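Local coordinates for D-glucosaminate-6-phosphate ammonia lyase (Salmonella typhimurium, PDB 7LCE), which belongs to the aminotransferase-like (fold type I) superfamily of pyridoxal-phosphate enzymes, carrying its cofactor as a Schiff base on a lysine, at residues A64-I69 with A232-H237; V268-L273 with A298-R303; A320-G325 with V357-E362. One frame throughout, in Å; residues are numbered along the deposited sequence.

Interaction 1 of 3, residues A64-I69 with A232-H237; sequences AEDSYI and ACKAQH
The mixed seven-stranded sheet of a fold type I pyridoxal-phosphate domain begins at strand 66-70, where Tyr68 and Asp66 receive Lys234 and Cys233 of helix 227-234. The lysine serves both partners with different parts of itself. Its CA lies over one face of the Tyr68 ring, 4.2 Å from the centroid and 18° off the normal, a CH-pi contact, while Lys234 CG comes 3.6 Å from Tyr68 CD1. From there the fully extended chain runs back along the strand, opposite in direction to the tyrosine, and crosses Asp66 almost at a right angle. The resulting salt bridge joins Lys234 NZ to Asp66 OD2 at 2.9 Å, on the syn side of the carboxylate and 22° out of its plane. The other oxygen, Asp66 OD1, takes the backbone N of Ser67 at 2.7 Å from above that plane, so both carboxylate oxygens are engaged. Cys233 adds its CB, 4.2 Å from Tyr68 CD2. Beyond the lysine the chain turns, and His237 ND1 donates in its ring plane to Lys234 O at 3.0 Å. Helix 47-62 supplies Glu52 as a second salt-bridge partner for Lys234 and rests Val51 on Tyr68; strand 221-225 pairs antiparallel with 66-70, a classic bulge placing Glu65 and Asp66 opposite Gly225, and helix 73-86 packs against Cys233 through Ala83.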
ATOM      1  N   ALA A  64       4.077  43.287  21.912  1.00 83.43           N
ATOM      2  CA  ALA A  64       4.792  42.267  21.165  1.00 70.88           C
ATOM      3  C   ALA A  64       5.721  42.911  20.140  1.00 69.71           C
ATOM      4  O   ALA A  64       5.731  44.128  19.947  1.00 85.74           O
ATOM      5  CB  ALA A  64       3.812  41.313  20.484  1.00 73.82           C
ATOM      6  N   GLU A  65       6.507  42.077  19.460  1.00 66.58           N
ATOM      7  CA  GLU A  65       7.462  42.597  18.489  1.00 68.62           C
ATOM      8  C   GLU A  65       6.758  43.083  17.227  1.00 79.34           C
ATOM      9  O   GLU A  65       7.073  44.163  16.713  1.00 87.47           O
ATOM     10  CB  GLU A  65       8.503  41.527  18.163  1.00 77.88           C
ATOM     11  CG  GLU A  65       9.233  41.005  19.392  1.00 66.08           C
ATOM     12  CD  GLU A  65      10.201  39.884  19.070  1.00 82.17           C
ATOM     13  OE1 GLU A  65      10.075  39.286  17.978  1.00 87.78           O
ATOM     14  OE2 GLU A  65      11.075  39.589  19.914  1.00 79.86           O
ATOM     15  N   ASP A  66       5.808  42.305  16.712  1.00 67.30           N
ATOM     16  CA  ASP A  66       5.084  42.673  15.503  1.00 66.70           C
ATOM     17  C   ASP A  66       3.657  42.145  15.605  1.00 72.35           C
ATOM     18  O   ASP A  66       3.314  41.393  16.522  1.00 63.79           O
ATOM     19  CB  ASP A  66       5.789  42.146  14.246  1.00 68.84           C
ATOM     20  CG  ASP A  66       5.414  42.921  12.989  1.00 83.21           C
ATOM     21  OD1 ASP A  66       4.566  43.835  13.077  1.00 82.30           O
ATOM     22  OD2 ASP A  66       5.975  42.621  11.913  1.00 76.09           O
ATOM     23  N   SER A  67       2.824  42.554  14.650  1.00 70.81           N
ATOM     24  CA  SER A  67       1.426  42.148  14.624  1.00 63.53           C
ATOM     25  C   SER A  67       0.947  42.085  13.181  1.00 55.52           C
ATOM     26  O   SER A  67       1.544  42.680  12.280  1.00 78.29           O
ATOM     27  CB  SER A  67       0.540  43.103  15.436  1.00 70.53           C
ATOM     28  OG  SER A  67       0.895  43.100  16.809  1.00 67.03           O
ATOM     29  N   TYR A  68      -0.142  41.350  12.972  1.00 55.83           N
ATOM     30  CA  TYR A  68      -0.741  41.199  11.653  1.00 51.64           C
ATOM     31  C   TYR A  68      -2.253  41.189  11.805  1.00 58.75           C
ATOM     32  O   TYR A  68      -2.789  40.413  12.601  1.00 66.52           O
ATOM     33  CB  TYR A  68      -0.263  39.913  10.968  1.00 53.44           C
ATOM     34  CG  TYR A  68      -0.892  39.654   9.617  1.00 56.22           C
ATOM     35  CD1 TYR A  68      -0.604  40.467   8.528  1.00 62.20           C
ATOM     36  CD2 TYR A  68      -1.763  38.591   9.426  1.00 59.25           C
ATOM     37  CE1 TYR A  68      -1.174  40.233   7.290  1.00 49.90           C
ATOM     38  CE2 TYR A  68      -2.338  38.349   8.190  1.00 63.63           C
ATOM     39  CZ  TYR A  68      -2.039  39.173   7.126  1.00 61.87           C
ATOM     40  OH  TYR A  68      -2.607  38.936   5.892  1.00 56.50           O
ATOM     41  N   ILE A  69      -2.935  42.038  11.035  1.00 53.70           N
ATOM     42  CA  ILE A  69      -4.382  42.192  11.128  1.00 58.87           C
ATOM     43  C   ILE A  69      -5.061  41.199  10.197  1.00 62.99           C
ATOM     44  O   ILE A  69      -4.631  41.001   9.053  1.00 62.61           O
ATOM     45  CB  ILE A  69      -4.805  43.637  10.801  1.00 51.89           C
ATOM     46  CG1 ILE A  69      -4.226  44.612  11.825  1.00 58.42           C
ATOM     47  CG2 ILE A  69      -6.319  43.762  10.754  1.00 54.62           C
ATOM     48  CD1 ILE A  69      -4.737  46.029  11.667  1.00 60.54           C
ATOM     49  N   ALA A 232       5.848  35.076   9.156  1.00 69.14           N
ATOM     50  CA  ALA A 232       5.278  33.906   8.496  1.00 52.81           C
ATOM     51  C   ALA A 232       3.770  34.033   8.341  1.00 50.80           C
ATOM     52  O   ALA A 232       3.195  33.464   7.407  1.00 69.79           O
ATOM     53  CB  ALA A 232       5.628  32.637   9.270  1.00 54.51           C
ATOM     54  N   CYS A 233       3.112  34.765   9.242  1.00 65.57           N
ATOM     55  CA  CYS A 233       1.692  35.041   9.062  1.00 47.83           C
ATOM     56  C   CYS A 233       1.473  35.964   7.872  1.00 55.02           C
ATOM     57  O   CYS A 233       0.603  35.712   7.030  1.00 66.84           O
ATOM     58  CB  CYS A 233       1.103  35.653  10.332  1.00 61.49           C
ATOM     59  SG  CYS A 233       1.133  34.565  11.771  1.00 59.16           S
ATOM     60  N   LYS A 234       2.264  37.039   7.783  1.00 55.93           N
ATOM     61  CA  LYS A 234       2.146  37.960   6.657  1.00 56.39           C
ATOM     62  C   LYS A 234       2.338  37.242   5.329  1.00 64.01           C
ATOM     63  O   LYS A 234       1.680  37.581   4.338  1.00 59.87           O
ATOM     64  CB  LYS A 234       3.165  39.091   6.795  1.00 52.71           C
ATOM     65  CG  LYS A 234       2.938  39.994   7.999  1.00 63.17           C
ATOM     66  CD  LYS A 234       3.980  41.101   8.070  1.00 51.04           C
ATOM     67  CE  LYS A 234       3.716  42.032   9.245  1.00 76.74           C
ATOM     68  NZ  LYS A 234       4.719  43.127   9.337  1.00 80.41           N
ATOM     69  N   ALA A 235       3.208  36.230   5.298  1.00 60.42           N
ATOM     70  CA  ALA A 235       3.483  35.491   4.072  1.00 45.56           C
ATOM     71  C   ALA A 235       2.266  34.752   3.537  1.00 53.25           C
ATOM     72  O   ALA A 235       2.302  34.281   2.395  1.00 73.38           O
ATOM     73  CB  ALA A 235       4.621  34.495   4.303  1.00 56.15           C
ATOM     74  N   GLN A 236       1.202  34.628   4.326  1.00 55.17           N
ATOM     75  CA  GLN A 236       0.019  33.893   3.899  1.00 56.24           C
ATOM     76  C   GLN A 236      -0.882  34.689   2.961  1.00 61.32           C
ATOM     77  O   GLN A 236      -1.898  34.151   2.509  1.00 65.43           O
ATOM     78  CB  GLN A 236      -0.780  33.439   5.125  1.00 47.85           C
ATOM     79  CG  GLN A 236       0.042  32.663   6.151  1.00 50.31           C
ATOM     80  CD  GLN A 236       0.645  31.386   5.589  1.00 49.77           C
ATOM     81  OE1 GLN A 236       0.064  30.745   4.714  1.00 64.99           O
ATOM     82  NE2 GLN A 236       1.824  31.020   6.083  1.00 47.20           N
ATOM     83  N   HIS A 237      -0.539  35.946   2.650  1.00 70.08           N
ATOM     84  CA  HIS A 237      -1.377  36.754   1.767  1.00 54.59           C
ATOM     85  C   HIS A 237      -1.430  36.207   0.346  1.00 64.04           C
ATOM     86  O   HIS A 237      -2.399  36.475  -0.373  1.00 71.09           O
ATOM     87  CB  HIS A 237      -0.888  38.204   1.744  1.00 64.90           C
ATOM     88  CG  HIS A 237       0.330  38.422   0.901  1.00 79.71           C
ATOM     89  ND1 HIS A 237       1.611  38.317   1.401  1.00 72.41           N
ATOM     90  CD2 HIS A 237       0.464  38.735  -0.411  1.00 69.93           C
ATOM     91  CE1 HIS A 237       2.480  38.562   0.436  1.00 60.02           C
ATOM     92  NE2 HIS A 237       1.810  38.816  -0.673  1.00 71.41           N
TER

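Interaction 2 of 3, residues V268-L273 with A298-R303; sequences VTAAQL and AIWRIR
Ala270 and Leu273, one turn apart at the start of helix 270-282, stand over Trp300 and Ile302 of strand 300-306, with CA atoms 6.3 Å apart for Ala270 and Trp300 and 7.1 Å apart for Leu273 and Ile302. The first pair is a methyl-on-ring contact: Ala270 CB sits over one face of the indole, 4.2 Å from the centroid of the six-membered ring and 19° off its normal, displaced toward the rim near CD2 and CE3. Trp300 CD1 meanwhile approaches the carbonyl oxygen of Val268 at 3.6 Å. A capping box closes the first turn of this helix. Thr269, the N-cap, accepts from Gln272 N through OG1, and Gln272 OE1 in return takes Thr269 N at 3.2 Å, as well as the hydroxyl OG1 of the threonine. The helix so capped packs on strand 300-306, the middle strand of the three-stranded antiparallel sheet in the smaller C-terminal part of the chain. Farther in, the two methyls of Leu273 divide the work. CD1 reaches the strand at Trp300 CB (3.9 Å) and also touches Ile302 CG1, whereas CD2 meets Ile302 CD1 at 3.6 Å. Ile302 turns CG1 anti to its own carbonyl carbon (chi1 -59°), which carries CD1 up to the leucine. Ile290 of the adjoining strand 286-292 packs on both Leu273 and Trp300, and Pro345 borders Leu273.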
ATOM      1  N   VAL A 268     -21.247  52.121  32.907  1.00116.01           N
ATOM      2  CA  VAL A 268     -22.521  52.513  33.498  1.00107.24           C
ATOM      3  C   VAL A 268     -22.455  52.287  35.002  1.00109.69           C
ATOM      4  O   VAL A 268     -22.236  51.161  35.467  1.00114.86           O
ATOM      5  CB  VAL A 268     -23.682  51.737  32.865  1.00 95.14           C
ATOM      6  CG1 VAL A 268     -25.010  52.239  33.403  1.00 89.96           C
ATOM      7  CG2 VAL A 268     -23.634  51.853  31.348  1.00110.13           C
ATOM      8  N   THR A 269     -22.651  53.352  35.773  1.00100.03           N
ATOM      9  CA  THR A 269     -22.618  53.233  37.220  1.00104.28           C
ATOM     10  C   THR A 269     -23.936  52.666  37.736  1.00 97.24           C
ATOM     11  O   THR A 269     -24.971  52.715  37.065  1.00103.46           O
ATOM     12  CB  THR A 269     -22.342  54.588  37.875  1.00104.94           C
ATOM     13  OG1 THR A 269     -23.495  55.430  37.746  1.00111.93           O
ATOM     14  CG2 THR A 269     -21.149  55.265  37.220  1.00122.77           C
ATOM     15  N   ALA A 270     -23.886  52.110  38.949  1.00 86.47           N
ATOM     16  CA  ALA A 270     -25.101  51.586  39.564  1.00 71.90           C
ATOM     17  C   ALA A 270     -26.122  52.691  39.799  1.00 79.64           C
ATOM     18  O   ALA A 270     -27.332  52.438  39.761  1.00 82.17           O
ATOM     19  CB  ALA A 270     -24.767  50.877  40.875  1.00 82.41           C
ATOM     20  N   ALA A 271     -25.658  53.919  40.047  1.00 86.90           N
ATOM     21  CA  ALA A 271     -26.579  55.037  40.220  1.00 85.44           C
ATOM     22  C   ALA A 271     -27.386  55.290  38.952  1.00 84.14           C
ATOM     23  O   ALA A 271     -28.577  55.612  39.019  1.00 93.57           O
ATOM     24  CB  ALA A 271     -25.812  56.294  40.632  1.00 70.85           C
ATOM     25  N   GLN A 272     -26.753  55.151  37.783  1.00 69.57           N
ATOM     26  CA  GLN A 272     -27.467  55.370  36.528  1.00 75.67           C
ATOM     27  C   GLN A 272     -28.521  54.294  36.300  1.00 84.40           C
ATOM     28  O   GLN A 272     -29.593  54.571  35.749  1.00 93.62           O
ATOM     29  CB  GLN A 272     -26.487  55.392  35.358  1.00 85.16           C
ATOM     30  CG  GLN A 272     -25.525  56.560  35.350  1.00 90.34           C
ATOM     31  CD  GLN A 272     -24.448  56.399  34.295  1.00110.08           C
ATOM     32  OE1 GLN A 272     -23.272  56.227  34.613  1.00114.04           O
ATOM     33  NE2 GLN A 272     -24.849  56.446  33.029  1.00110.68           N
ATOM     34  N   LEU A 273     -28.229  53.060  36.713  1.00 79.53           N
ATOM     35  CA  LEU A 273     -29.145  51.944  36.526  1.00 70.27           C
ATOM     36  C   LEU A 273     -30.313  51.980  37.502  1.00 76.50           C
ATOM     37  O   LEU A 273     -31.364  51.397  37.213  1.00 80.60           O
ATOM     38  CB  LEU A 273     -28.390  50.623  36.674  1.00 70.22           C
ATOM     39  CG  LEU A 273     -27.404  50.302  35.553  1.00 65.44           C
ATOM     40  CD1 LEU A 273     -26.817  48.914  35.732  1.00 73.00           C
ATOM     41  CD2 LEU A 273     -28.091  50.426  34.207  1.00 58.85           C
ATOM     42  N   ALA A 298     -16.033  45.961  37.586  1.00117.37           N
ATOM     43  CA  ALA A 298     -16.896  47.134  37.491  1.00109.94           C
ATOM     44  C   ALA A 298     -18.021  46.929  36.480  1.00117.79           C
ATOM     45  O   ALA A 298     -18.283  47.810  35.654  1.00122.17           O
ATOM     46  CB  ALA A 298     -16.077  48.372  37.125  1.00104.42           C
ATOM     47  N   ILE A 299     -18.690  45.779  36.528  1.00114.59           N
ATOM     48  CA  ILE A 299     -19.786  45.455  35.620  1.00104.81           C
ATOM     49  C   ILE A 299     -21.056  45.282  36.439  1.00102.45           C
ATOM     50  O   ILE A 299     -21.163  44.356  37.255  1.00 93.70           O
ATOM     51  CB  ILE A 299     -19.497  44.193  34.795  1.00116.42           C
ATOM     52  CG1 ILE A 299     -18.082  44.241  34.219  1.00111.52           C
ATOM     53  CG2 ILE A 299     -20.533  44.021  33.694  1.00 99.62           C
ATOM     54  CD1 ILE A 299     -17.622  42.929  33.645  1.00108.12           C
ATOM     55  N   TRP A 300     -22.006  46.192  36.236  1.00 95.18           N
ATOM     56  CA  TRP A 300     -23.289  46.203  36.921  1.00 78.00           C
ATOM     57  C   TRP A 300     -24.388  45.823  35.936  1.00 73.99           C
ATOM     58  O   TRP A 300     -24.358  46.235  34.772  1.00 65.81           O
ATOM     59  CB  TRP A 300     -23.564  47.586  37.511  1.00 82.22           C
ATOM     60  CG  TRP A 300     -22.456  48.064  38.397  1.00 88.65           C
ATOM     61  CD1 TRP A 300     -21.359  48.783  38.018  1.00 94.48           C
ATOM     62  CD2 TRP A 300     -22.330  47.857  39.808  1.00 87.13           C
ATOM     63  NE1 TRP A 300     -20.557  49.034  39.104  1.00 92.61           N
ATOM     64  CE2 TRP A 300     -21.132  48.478  40.216  1.00 94.21           C
ATOM     65  CE3 TRP A 300     -23.113  47.207  40.767  1.00 86.43           C
ATOM     66  CZ2 TRP A 300     -20.700  48.469  41.540  1.00104.04           C
ATOM     67  CZ3 TRP A 300     -22.683  47.201  42.081  1.00109.87           C
ATOM     68  CH2 TRP A 300     -21.488  47.827  42.456  1.00115.48           C
ATOM     69  N   ARG A 301     -25.353  45.031  36.401  1.00 70.46           N
ATOM     70  CA  ARG A 301     -26.439  44.557  35.554  1.00 59.22           C
ATOM     71  C   ARG A 301     -27.758  44.675  36.301  1.00 67.22           C
ATOM     72  O   ARG A 301     -27.790  44.665  37.535  1.00 78.44           O
ATOM     73  CB  ARG A 301     -26.229  43.098  35.120  1.00 57.83           C
ATOM     74  CG  ARG A 301     -24.980  42.852  34.290  1.00 84.51           C
ATOM     75  CD  ARG A 301     -24.825  41.376  33.948  1.00 95.59           C
ATOM     76  NE  ARG A 301     -23.644  41.120  33.130  1.00105.86           N
ATOM     77  CZ  ARG A 301     -22.476  40.706  33.604  1.00118.46           C
ATOM     78  NH1 ARG A 301     -22.288  40.500  34.897  1.00112.09           N
ATOM     79  NH2 ARG A 301     -21.473  40.492  32.758  1.00121.90           N
ATOM     80  N   ILE A 302     -28.847  44.782  35.542  1.00 57.92           N
ATOM     81  CA  ILE A 302     -30.191  44.919  36.099  1.00 55.94           C
ATOM     82  C   ILE A 302     -30.834  43.539  36.077  1.00 63.07           C
ATOM     83  O   ILE A 302     -31.308  43.072  35.037  1.00 72.85           O
ATOM     84  CB  ILE A 302     -31.038  45.945  35.341  1.00 56.76           C
ATOM     85  CG1 ILE A 302     -30.377  47.323  35.355  1.00 62.28           C
ATOM     86  CG2 ILE A 302     -32.439  46.024  35.935  1.00 56.61           C
ATOM     87  CD1 ILE A 302     -31.021  48.303  34.399  1.00 54.93           C
ATOM     88  N   ARG A 303     -30.848  42.887  37.233  1.00 61.19           N
ATOM     89  CA  ARG A 303     -31.489  41.589  37.375  1.00 59.02           C
ATOM     90  C   ARG A 303     -32.989  41.784  37.547  1.00 67.92           C
ATOM     91  O   ARG A 303     -33.431  42.499  38.451  1.00 79.04           O
ATOM     92  CB  ARG A 303     -30.896  40.842  38.568  1.00 58.48           C
ATOM     93  CG  ARG A 303     -31.507  39.486  38.833  1.00 82.62           C
ATOM     94  CD  ARG A 303     -30.801  38.804  39.991  1.00 93.23           C
ATOM     95  NE  ARG A 303     -30.926  39.560  41.231  1.00107.20           N
ATOM     96  CZ  ARG A 303     -30.221  39.320  42.327  1.00103.17           C
ATOM     97  NH1 ARG A 303     -29.329  38.343  42.374  1.00108.94           N
ATOM     98  NH2 ARG A 303     -30.418  40.074  43.404  1.00101.16           N
TER

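Interaction 3 of 3, residues A320-G325 with V357-E362; sequences AQLRGG and VARLRE
Arg359 and Leu322 lie alongside one another and point opposite ways, each reaching past the other toward the partner helix. Their helices, 315-324 and 352-365, are steeply inclined: the local axes make an angle of 119° and come within 10.3 Å. Arg359 leaves its helix with CG anti to the backbone N and then bends at chi2 (74°), so that its aliphatic start passes Leu322 while its guanidinium swings round to the C-terminal end of helix 315-324. Leu322 CD2 touches Arg359 CG at 3.8 Å. The same methyl also meets Leu360 CD2 at 3.9 Å, where the two leucines cross at a slant and form the apolar side of the contact, with Phe341 of strand 340-343 packed against both. On the polar side, Arg359 NH2 gives Gln321 O a weak hydrogen bond of 3.0 Å, its N-H bent to 126°. The guanidinium is oblique to Gly325, whose CA lies 3.9 Å from Arg359 NH2; a residue without a side chain thus borders the charged group. Within its own helix Arg359 has a second partner one turn on, since NH1 forms a salt bridge with Glu362 OE1 at 3.4 Å. The arginine therefore spans from an acid of one helix to a last-turn carbonyl of the other. Gln321 O also accepts a weak bond from Gly325 N. Because the guanidinium lies at the C-terminal end of helix 315-324, its positive charge probably interacts favourably with the partial negative charge there, while Leu322 and Leu360 make the apolar part of the contact beside it.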
ATOM      1  N   ALA A 320     -39.170  35.615  25.884  1.00 74.10           N
ATOM      2  CA  ALA A 320     -39.569  35.331  24.509  1.00 71.44           C
ATOM      3  C   ALA A 320     -40.331  36.499  23.897  1.00 71.10           C
ATOM      4  O   ALA A 320     -40.111  36.850  22.731  1.00 77.95           O
ATOM      5  CB  ALA A 320     -40.409  34.056  24.460  1.00 61.75           C
ATOM      6  N   GLN A 321     -41.236  37.116  24.661  1.00 63.41           N
ATOM      7  CA  GLN A 321     -41.974  38.259  24.139  1.00 80.38           C
ATOM      8  C   GLN A 321     -41.093  39.493  23.981  1.00 79.97           C
ATOM      9  O   GLN A 321     -41.428  40.383  23.192  1.00 84.41           O
ATOM     10  CB  GLN A 321     -43.176  38.569  25.030  1.00 75.81           C
ATOM     11  CG  GLN A 321     -44.244  37.485  24.988  1.00 66.85           C
ATOM     12  CD  GLN A 321     -45.530  37.905  25.665  1.00 80.00           C
ATOM     13  OE1 GLN A 321     -45.772  39.092  25.884  1.00102.26           O
ATOM     14  NE2 GLN A 321     -46.372  36.930  25.988  1.00 81.86           N
ATOM     15  N   LEU A 322     -39.985  39.575  24.721  1.00 74.85           N
ATOM     16  CA  LEU A 322     -39.032  40.655  24.492  1.00 67.03           C
ATOM     17  C   LEU A 322     -38.357  40.517  23.132  1.00 76.71           C
ATOM     18  O   LEU A 322     -38.211  41.505  22.403  1.00 87.93           O
ATOM     19  CB  LEU A 322     -37.990  40.680  25.607  1.00 68.47           C
ATOM     20  CG  LEU A 322     -38.488  41.212  26.947  1.00 61.07           C
ATOM     21  CD1 LEU A 322     -37.452  40.968  28.029  1.00 59.78           C
ATOM     22  CD2 LEU A 322     -38.803  42.693  26.829  1.00 56.25           C
ATOM     23  N   ARG A 323     -37.943  39.300  22.770  1.00 72.27           N
ATOM     24  CA  ARG A 323     -37.307  39.092  21.472  1.00 68.07           C
ATOM     25  C   ARG A 323     -38.319  39.147  20.335  1.00 74.12           C
ATOM     26  O   ARG A 323     -38.055  39.756  19.292  1.00 94.14           O
ATOM     27  CB  ARG A 323     -36.577  37.752  21.449  1.00 57.71           C
ATOM     28  CG  ARG A 323     -35.411  37.644  22.407  1.00 84.59           C
ATOM     29  CD  ARG A 323     -34.794  36.262  22.323  1.00 58.22           C
ATOM     30  NE  ARG A 323     -35.779  35.227  22.614  1.00 76.21           N
ATOM     31  CZ  ARG A 323     -35.545  33.925  22.537  1.00 89.22           C
ATOM     32  NH1 ARG A 323     -34.359  33.455  22.186  1.00120.06           N
ATOM     33  NH2 ARG A 323     -36.525  33.072  22.821  1.00 92.40           N
ATOM     34  N   GLY A 324     -39.476  38.505  20.512  1.00 71.24           N
ATOM     35  CA  GLY A 324     -40.442  38.387  19.433  1.00 66.97           C
ATOM     36  C   GLY A 324     -41.169  39.669  19.084  1.00 71.97           C
ATOM     37  O   GLY A 324     -41.747  39.759  17.996  1.00101.94           O
ATOM     38  N   GLY A 325     -41.155  40.657  19.974  1.00 82.96           N
ATOM     39  CA  GLY A 325     -41.878  41.892  19.733  1.00 80.96           C
ATOM     40  C   GLY A 325     -41.374  42.630  18.507  1.00 75.40           C
ATOM     41  O   GLY A 325     -40.355  42.295  17.904  1.00 66.47           O
ATOM     42  N   VAL A 357     -38.324  49.177  29.208  1.00 70.19           N
ATOM     43  CA  VAL A 357     -39.339  49.287  30.251  1.00 70.02           C
ATOM     44  C   VAL A 357     -40.726  49.395  29.633  1.00 72.17           C
ATOM     45  O   VAL A 357     -41.698  48.828  30.149  1.00 75.53           O
ATOM     46  CB  VAL A 357     -39.034  50.484  31.169  1.00 54.89           C
ATOM     47  CG1 VAL A 357     -39.991  50.503  32.344  1.00 62.64           C
ATOM     48  CG2 VAL A 357     -37.595  50.428  31.656  1.00 62.27           C
ATOM     49  N   ALA A 358     -40.841  50.115  28.515  1.00 75.64           N
ATOM     50  CA  ALA A 358     -42.132  50.244  27.848  1.00 68.63           C
ATOM     51  C   ALA A 358     -42.621  48.899  27.325  1.00 77.30           C
ATOM     52  O   ALA A 358     -43.803  48.562  27.471  1.00 79.65           O
ATOM     53  CB  ALA A 358     -42.037  51.261  26.711  1.00 59.22           C
ATOM     54  N   ARG A 359     -41.731  48.115  26.713  1.00 72.82           N
ATOM     55  CA  ARG A 359     -42.133  46.795  26.238  1.00 73.00           C
ATOM     56  C   ARG A 359     -42.494  45.887  27.406  1.00 77.90           C
ATOM     57  O   ARG A 359     -43.440  45.098  27.318  1.00 85.63           O
ATOM     58  CB  ARG A 359     -41.020  46.168  25.402  1.00 67.09           C
ATOM     59  CG  ARG A 359     -41.352  44.780  24.870  1.00 75.96           C
ATOM     60  CD  ARG A 359     -42.348  44.869  23.720  1.00 79.42           C
ATOM     61  NE  ARG A 359     -42.713  43.559  23.192  1.00 81.15           N
ATOM     62  CZ  ARG A 359     -43.884  42.971  23.394  1.00 74.50           C
ATOM     63  NH1 ARG A 359     -44.842  43.563  24.088  1.00 79.09           N
ATOM     64  NH2 ARG A 359     -44.103  41.767  22.876  1.00 86.88           N
ATOM     65  N   LEU A 360     -41.752  45.992  28.513  1.00 76.68           N
ATOM     66  CA  LEU A 360     -42.094  45.224  29.705  1.00 68.50           C
ATOM     67  C   LEU A 360     -43.455  45.641  30.241  1.00 79.92           C
ATOM     68  O   LEU A 360     -44.247  44.798  30.679  1.00 84.02           O
ATOM     69  CB  LEU A 360     -41.021  45.397  30.778  1.00 64.38           C
ATOM     70  CG  LEU A 360     -39.697  44.662  30.576  1.00 66.68           C
ATOM     71  CD1 LEU A 360     -38.718  45.034  31.679  1.00 67.44           C
ATOM     72  CD2 LEU A 360     -39.923  43.160  30.536  1.00 64.59           C
ATOM     73  N   ARG A 361     -43.744  46.942  30.211  1.00 77.80           N
ATOM     74  CA  ARG A 361     -45.050  47.412  30.652  1.00 71.29           C
ATOM     75  C   ARG A 361     -46.149  46.924  29.715  1.00 78.58           C
ATOM     76  O   ARG A 361     -47.223  46.511  30.170  1.00 96.52           O
ATOM     77  CB  ARG A 361     -45.051  48.939  30.730  1.00 72.58           C
ATOM     78  CG  ARG A 361     -46.214  49.527  31.506  1.00 88.52           C
ATOM     79  CD  ARG A 361     -46.080  51.038  31.649  1.00106.84           C
ATOM     80  NE  ARG A 361     -44.869  51.445  32.350  1.00101.79           N
ATOM     81  CZ  ARG A 361     -43.838  52.047  31.768  1.00 97.10           C
ATOM     82  NH1 ARG A 361     -43.826  52.294  30.468  1.00 83.66           N
ATOM     83  NH2 ARG A 361     -42.796  52.412  32.510  1.00 89.59           N
ATOM     84  N   GLU A 362     -45.896  46.957  28.402  1.00 87.50           N
ATOM     85  CA  GLU A 362     -46.882  46.468  27.439  1.00 82.87           C
ATOM     86  C   GLU A 362     -47.136  44.975  27.609  1.00 75.02           C
ATOM     87  O   GLU A 362     -48.282  44.520  27.517  1.00 93.34           O
ATOM     88  CB  GLU A 362     -46.423  46.769  26.012  1.00 78.71           C
ATOM     89  CG  GLU A 362     -47.437  46.380  24.944  1.00 69.71           C
ATOM     90  CD  GLU A 362     -46.940  46.645  23.535  1.00 93.88           C
ATOM     91  OE1 GLU A 362     -45.710  46.770  23.346  1.00 83.01           O
ATOM     92  OE2 GLU A 362     -47.783  46.737  22.617  1.00101.52           O
TER

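Interaction 1 belongs to the large sheet domain, interactions 2 and 3 to the smaller C-terminal part on the other side of the chain's centre; the centre of interaction 1 is 39 Å from that of interaction 2 and 46 Å from that of interaction 3. Lys213, which carries the pyridoxal phosphate, falls in sequence between the two segments of interaction 1. Calcium lies about 8 Å from the Trp300 side chain and about 10 Å from that of Cys233. Interactions 2 and 3 have centres 21 Å apart and nearest atoms about 7 Å apart. They do not touch but share scaffolding: helix 270-282, which begins in interaction 2, packs through Ile280 on Val357 and Leu360, and strand 340-343 borders both.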